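Local coordinates for TodX (Pseudomonas putida, PDB 3BS0), which is an outer-membrane beta barrel of the FadL family that transports aromatic hydrocarbons such as toluene across the outer membrane, at residues 46-60 with 417-431. Residues are numbered along the deposited sequence; the frame is centred on the assembly and turned at random.
Sequences FELGLDVVTTDIKVH and RQSHSQINAVVSYSK
The first and last strands of the transmembrane beta barrel meet here and close it: segment 46-60 runs antiparallel to 417-431, their axes at 166°. A ladder of backbone bonds joins them, well formed on either side of the middle, as from Val52 N to Ala425 O (2.9 Å) and from Asp56 N to Ser421 O (3.1 Å), whereas the two bonds between Thr54 and Ile423 are weak. At one end of the seam the guanidinium of Arg417 lies flat on the His60 ring, centres 4.1 Å apart and planes at 12°. At the other, Lys431 stretches alongside Phe46, and its NZ stands 4.6 Å from the ring centroid in an off-centre cation-pi contact. The opposite face of the sheet carries His420, whose ring takes Ile57 CD1 over one face and presents ND1 to Asp56 O at its edge in a weak hydrogen bond of 3.5 Å. With CG anti to the backbone N (chi1 -170°), the extended side chain of Gln422 crosses Val53 CG1, 3.6 Å from its CD, and passes Thr55 OG1. An alanine in place of Gln422 would lose this arm and is likely to leave a gap beside Val53 CG1 and Thr55 OG1. Strand 390-405 flanks 417-431 on its far side, while 46-60 pairs onward with strands 66-69 and 80-90; Asp56 reaches Ser70 and Arg401, and Lys58 forms a salt bridge with Glu66.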
loop_
_atom_site.group_PDB
_atom_site.type_symbol
_atom_site.label_atom_id
_atom_site.label_comp_id
_atom_site.label_asym_id
_atom_site.label_seq_id
_atom_site.Cartn_x
_atom_site.Cartn_y
_atom_site.Cartn_z
ATOM N N PHE A 46 14.449 -19.778 3.883
ATOM C CA PHE A 46 14.035 -19.379 2.552
ATOM C C PHE A 46 12.524 -19.144 2.605
ATOM O O PHE A 46 11.791 -20.002 3.109
ATOM C CB PHE A 46 14.347 -20.470 1.525
ATOM C CG PHE A 46 13.747 -20.195 0.187
ATOM C CD1 PHE A 46 14.368 -19.329 -0.701
ATOM C CD2 PHE A 46 12.507 -20.719 -0.147
ATOM C CE1 PHE A 46 13.768 -18.983 -1.896
ATOM C CE2 PHE A 46 11.901 -20.376 -1.340
ATOM C CZ PHE A 46 12.536 -19.502 -2.215
ATOM N N GLU A 47 12.051 -18.003 2.101
ATOM C CA GLU A 47 10.607 -17.725 2.135
ATOM C C GLU A 47 9.975 -17.334 0.805
ATOM O O GLU A 47 10.499 -16.502 0.067
ATOM C CB GLU A 47 10.275 -16.660 3.190
ATOM C CG GLU A 47 9.836 -17.243 4.539
ATOM C CD GLU A 47 9.340 -16.178 5.522
ATOM O OE1 GLU A 47 8.421 -15.411 5.159
ATOM O OE2 GLU A 47 9.863 -16.115 6.658
ATOM N N LEU A 48 8.827 -17.950 0.524
ATOM C CA LEU A 48 8.081 -17.736 -0.709
ATOM C C LEU A 48 6.607 -17.508 -0.453
ATOM O O LEU A 48 5.944 -18.344 0.169
ATOM C CB LEU A 48 8.250 -18.943 -1.629
ATOM C CG LEU A 48 9.204 -18.668 -2.785
ATOM C CD1 LEU A 48 9.572 -19.967 -3.469
ATOM C CD2 LEU A 48 8.526 -17.704 -3.768
ATOM N N GLY A 49 6.086 -16.383 -0.947
ATOM C CA GLY A 49 4.680 -16.071 -0.736
ATOM C C GLY A 49 3.938 -15.267 -1.790
ATOM O O GLY A 49 4.527 -14.647 -2.668
ATOM N N LEU A 50 2.613 -15.281 -1.671
ATOM C CA LEU A 50 1.732 -14.580 -2.585
ATOM C C LEU A 50 0.723 -13.700 -1.862
ATOM O O LEU A 50 -0.017 -14.158 -0.996
ATOM C CB LEU A 50 0.998 -15.594 -3.442
ATOM C CG LEU A 50 1.910 -16.423 -4.332
ATOM C CD1 LEU A 50 1.179 -17.675 -4.746
ATOM C CD2 LEU A 50 2.326 -15.609 -5.544
ATOM N N ASP A 51 0.687 -12.431 -2.240
ATOM C CA ASP A 51 -0.225 -11.462 -1.640
ATOM C C ASP A 51 -1.362 -11.156 -2.618
ATOM O O ASP A 51 -1.104 -10.863 -3.789
ATOM C CB ASP A 51 0.549 -10.176 -1.332
ATOM C CG ASP A 51 -0.034 -9.393 -0.175
ATOM O OD1 ASP A 51 -1.114 -8.782 -0.333
ATOM O OD2 ASP A 51 0.595 -9.387 0.904
ATOM N N VAL A 52 -2.609 -11.247 -2.153
ATOM C CA VAL A 52 -3.765 -10.929 -2.993
ATOM C C VAL A 52 -4.645 -9.936 -2.260
ATOM O O VAL A 52 -5.082 -10.203 -1.144
ATOM C CB VAL A 52 -4.646 -12.153 -3.325
ATOM C CG1 VAL A 52 -4.824 -12.243 -4.830
ATOM C CG2 VAL A 52 -4.044 -13.423 -2.769
ATOM N N VAL A 53 -4.920 -8.804 -2.903
ATOM C CA VAL A 53 -5.739 -7.761 -2.309
ATOM C C VAL A 53 -7.056 -7.494 -3.027
ATOM O O VAL A 53 -7.110 -6.715 -3.975
ATOM C CB VAL A 53 -4.961 -6.433 -2.233
ATOM C CG1 VAL A 53 -5.779 -5.390 -1.467
ATOM C CG2 VAL A 53 -3.597 -6.667 -1.571
ATOM N N THR A 54 -8.118 -8.140 -2.559
ATOM C CA THR A 54 -9.453 -7.960 -3.116
ATOM C C THR A 54 -9.953 -6.601 -2.629
ATOM O O THR A 54 -9.611 -6.177 -1.533
ATOM C CB THR A 54 -10.433 -9.036 -2.580
ATOM O OG1 THR A 54 -10.027 -10.333 -3.034
ATOM C CG2 THR A 54 -11.861 -8.740 -3.044
ATOM N N THR A 55 -10.758 -5.919 -3.436
ATOM C CA THR A 55 -11.306 -4.622 -3.032
ATOM C C THR A 55 -12.746 -4.435 -3.481
ATOM O O THR A 55 -13.079 -4.695 -4.642
ATOM C CB THR A 55 -10.490 -3.444 -3.594
ATOM O OG1 THR A 55 -9.317 -3.244 -2.794
ATOM C CG2 THR A 55 -11.329 -2.167 -3.602
ATOM N N ASP A 56 -13.607 -4.007 -2.564
ATOM C CA ASP A 56 -14.978 -3.763 -2.957
ATOM C C ASP A 56 -15.365 -2.308 -2.722
ATOM O O ASP A 56 -15.277 -1.778 -1.608
ATOM C CB ASP A 56 -15.949 -4.698 -2.243
ATOM C CG ASP A 56 -17.195 -4.956 -3.071
ATOM O OD1 ASP A 56 -17.036 -5.324 -4.258
ATOM O OD2 ASP A 56 -18.322 -4.797 -2.554
ATOM N N ILE A 57 -15.790 -1.670 -3.803
ATOM C CA ILE A 57 -16.174 -0.276 -3.763
ATOM C C ILE A 57 -17.421 -0.011 -4.573
ATOM O O ILE A 57 -17.594 -0.535 -5.667
ATOM C CB ILE A 57 -15.051 0.615 -4.323
ATOM C CG1 ILE A 57 -13.752 0.348 -3.567
ATOM C CG2 ILE A 57 -15.430 2.074 -4.204
ATOM C CD1 ILE A 57 -12.597 1.232 -4.026
ATOM N N LYS A 58 -18.301 0.797 -4.008
ATOM C CA LYS A 58 -19.521 1.200 -4.686
ATOM C C LYS A 58 -19.600 2.721 -4.504
ATOM O O LYS A 58 -19.425 3.246 -3.388
ATOM C CB LYS A 58 -20.755 0.541 -4.059
ATOM C CG LYS A 58 -21.600 -0.264 -5.017
ATOM C CD LYS A 58 -21.097 -1.702 -5.082
ATOM C CE LYS A 58 -22.043 -2.622 -5.874
ATOM N NZ LYS A 58 -23.413 -2.714 -5.271
ATOM N N VAL A 59 -19.826 3.414 -5.613
ATOM C CA VAL A 59 -19.949 4.857 -5.615
ATOM C C VAL A 59 -21.327 5.114 -6.197
ATOM O O VAL A 59 -21.730 4.474 -7.174
ATOM C CB VAL A 59 -18.853 5.511 -6.495
ATOM C CG1 VAL A 59 -19.037 7.024 -6.552
ATOM C CG2 VAL A 59 -17.480 5.209 -5.918
ATOM N N HIS A 60 -22.066 6.026 -5.580
ATOM C CA HIS A 60 -23.398 6.338 -6.054
ATOM C C HIS A 60 -23.590 7.765 -6.505
ATOM O O HIS A 60 -22.950 8.700 -6.021
ATOM C CB HIS A 60 -24.438 6.009 -4.986
ATOM C CG HIS A 60 -24.707 4.551 -4.841
ATOM N ND1 HIS A 60 -25.491 3.849 -5.731
ATOM C CD2 HIS A 60 -24.271 3.651 -3.930
ATOM C CE1 HIS A 60 -25.529 2.578 -5.375
ATOM N NE2 HIS A 60 -24.797 2.432 -4.284
ATOM N N ARG A 417 -21.469 9.428 -3.028
ATOM C CA ARG A 417 -21.391 8.678 -1.789
ATOM C C ARG A 417 -20.667 7.395 -2.127
ATOM O O ARG A 417 -20.882 6.817 -3.180
ATOM C CB ARG A 417 -22.772 8.447 -1.142
ATOM C CG ARG A 417 -23.794 7.690 -1.923
ATOM C CD ARG A 417 -25.161 7.826 -1.227
ATOM N NE ARG A 417 -26.216 7.140 -1.973
ATOM C CZ ARG A 417 -26.466 5.838 -1.898
ATOM N NH1 ARG A 417 -25.753 5.062 -1.099
ATOM N NH2 ARG A 417 -27.407 5.309 -2.660
ATOM N N GLN A 418 -19.768 6.988 -1.240
ATOM C CA GLN A 418 -18.954 5.813 -1.466
ATOM C C GLN A 418 -18.987 4.850 -0.299
ATOM O O GLN A 418 -19.123 5.256 0.858
ATOM C CB GLN A 418 -17.513 6.242 -1.721
ATOM C CG GLN A 418 -16.649 5.242 -2.483
ATOM C CD GLN A 418 -15.262 5.805 -2.800
ATOM O OE1 GLN A 418 -14.383 5.872 -1.932
ATOM N NE2 GLN A 418 -15.072 6.234 -4.041
ATOM N N SER A 419 -18.871 3.564 -0.622
ATOM C CA SER A 419 -18.854 2.497 0.375
ATOM C C SER A 419 -17.653 1.646 -0.006
ATOM O O SER A 419 -17.534 1.197 -1.148
ATOM C CB SER A 419 -20.157 1.693 0.323
ATOM O OG SER A 419 -20.516 1.378 -1.012
ATOM N N HIS A 420 -16.768 1.411 0.952
ATOM C CA HIS A 420 -15.540 0.689 0.646
ATOM C C HIS A 420 -15.012 -0.277 1.712
ATOM O O HIS A 420 -14.767 0.112 2.858
ATOM C CB HIS A 420 -14.491 1.763 0.276
ATOM C CG HIS A 420 -13.082 1.291 0.292
ATOM N ND1 HIS A 420 -12.696 0.070 -0.214
ATOM C CD2 HIS A 420 -11.953 1.893 0.727
ATOM C CE1 HIS A 420 -11.389 -0.063 -0.088
ATOM N NE2 HIS A 420 -10.913 1.032 0.478
ATOM N N SER A 421 -14.839 -1.536 1.318
ATOM C CA SER A 421 -14.315 -2.569 2.218
ATOM C C SER A 421 -13.179 -3.290 1.502
ATOM O O SER A 421 -12.998 -3.121 0.294
ATOM C CB SER A 421 -15.413 -3.575 2.608
ATOM O OG SER A 421 -15.659 -4.528 1.589
ATOM N N GLN A 422 -12.422 -4.103 2.229
ATOM C CA GLN A 422 -11.300 -4.795 1.608
ATOM C C GLN A 422 -10.806 -6.030 2.348
ATOM O O GLN A 422 -10.586 -5.974 3.545
ATOM C CB GLN A 422 -10.145 -3.817 1.465
ATOM C CG GLN A 422 -9.009 -4.316 0.633
ATOM C CD GLN A 422 -7.710 -3.606 0.957
ATOM O OE1 GLN A 422 -7.064 -3.889 1.981
ATOM N NE2 GLN A 422 -7.322 -2.667 0.098
ATOM N N ILE A 423 -10.623 -7.131 1.618
ATOM C CA ILE A 423 -10.121 -8.408 2.157
ATOM C C ILE A 423 -8.635 -8.592 1.804
ATOM O O ILE A 423 -8.142 -8.014 0.839
ATOM C CB ILE A 423 -10.900 -9.615 1.566
ATOM C CG1 ILE A 423 -12.348 -9.621 2.078
ATOM C CG2 ILE A 423 -10.221 -10.908 1.934
ATOM C CD1 ILE A 423 -13.252 -10.622 1.361
ATOM N N ASN A 424 -7.926 -9.412 2.577
ATOM C CA ASN A 424 -6.508 -9.646 2.330
ATOM C C ASN A 424 -5.991 -11.050 2.613
ATOM O O ASN A 424 -6.031 -11.519 3.745
ATOM C CB ASN A 424 -5.678 -8.651 3.122
ATOM C CG ASN A 424 -5.169 -7.533 2.263
ATOM O OD1 ASN A 424 -5.949 -6.840 1.596
ATOM N ND2 ASN A 424 -3.846 -7.345 2.258
ATOM N N ALA A 425 -5.480 -11.707 1.580
ATOM C CA ALA A 425 -4.938 -13.043 1.735
ATOM C C ALA A 425 -3.439 -13.022 1.489
ATOM O O ALA A 425 -2.973 -12.468 0.490
ATOM C CB ALA A 425 -5.606 -13.983 0.763
ATOM N N VAL A 426 -2.675 -13.598 2.413
ATOM C CA VAL A 426 -1.221 -13.675 2.270
ATOM C C VAL A 426 -0.939 -15.136 2.518
ATOM O O VAL A 426 -1.576 -15.749 3.379
ATOM C CB VAL A 426 -0.438 -12.882 3.357
ATOM C CG1 VAL A 426 1.037 -12.819 2.976
ATOM C CG2 VAL A 426 -1.006 -11.491 3.526
ATOM N N VAL A 427 -0.004 -15.705 1.770
ATOM C CA VAL A 427 0.326 -17.103 1.972
ATOM C C VAL A 427 1.787 -17.309 1.695
ATOM O O VAL A 427 2.336 -16.721 0.776
ATOM C CB VAL A 427 -0.479 -18.034 1.044
ATOM C CG1 VAL A 427 -0.192 -19.496 1.395
ATOM C CG2 VAL A 427 -1.956 -17.739 1.176
ATOM N N SER A 428 2.432 -18.135 2.502
ATOM C CA SER A 428 3.838 -18.378 2.258
ATOM C C SER A 428 4.323 -19.727 2.754
ATOM O O SER A 428 3.839 -20.269 3.753
ATOM C CB SER A 428 4.701 -17.241 2.852
ATOM O OG SER A 428 4.449 -17.036 4.228
ATOM N N TYR A 429 5.270 -20.271 2.013
ATOM C CA TYR A 429 5.869 -21.538 2.363
ATOM C C TYR A 429 7.212 -21.115 2.900
ATOM O O TYR A 429 7.848 -20.224 2.345
ATOM C CB TYR A 429 6.036 -22.413 1.125
ATOM C CG TYR A 429 6.854 -23.643 1.393
ATOM C CD1 TYR A 429 6.395 -24.632 2.255
ATOM C CD2 TYR A 429 8.119 -23.794 0.822
ATOM C CE1 TYR A 429 7.172 -25.736 2.547
ATOM C CE2 TYR A 429 8.911 -24.898 1.106
ATOM C CZ TYR A 429 8.435 -25.865 1.970
ATOM O OH TYR A 429 9.230 -26.950 2.273
ATOM N N SER A 430 7.645 -21.749 3.980
ATOM C CA SER A 430 8.900 -21.381 4.598
ATOM C C SER A 430 9.805 -22.577 4.872
ATOM O O SER A 430 9.536 -23.354 5.783
ATOM C CB SER A 430 8.588 -20.644 5.901
ATOM O OG SER A 430 9.757 -20.119 6.511
ATOM N N LYS A 431 10.868 -22.738 4.080
ATOM C CA LYS A 431 11.791 -23.841 4.323
ATOM C C LYS A 431 13.005 -23.387 5.125
ATOM O O LYS A 431 13.617 -22.362 4.840
ATOM C CB LYS A 431 12.260 -24.536 3.023
ATOM C CG LYS A 431 12.163 -23.746 1.714
ATOM C CD LYS A 431 12.875 -24.500 0.546
ATOM C CE LYS A 431 12.572 -23.885 -0.837
ATOM N NZ LYS A 431 13.483 -24.353 -1.928
#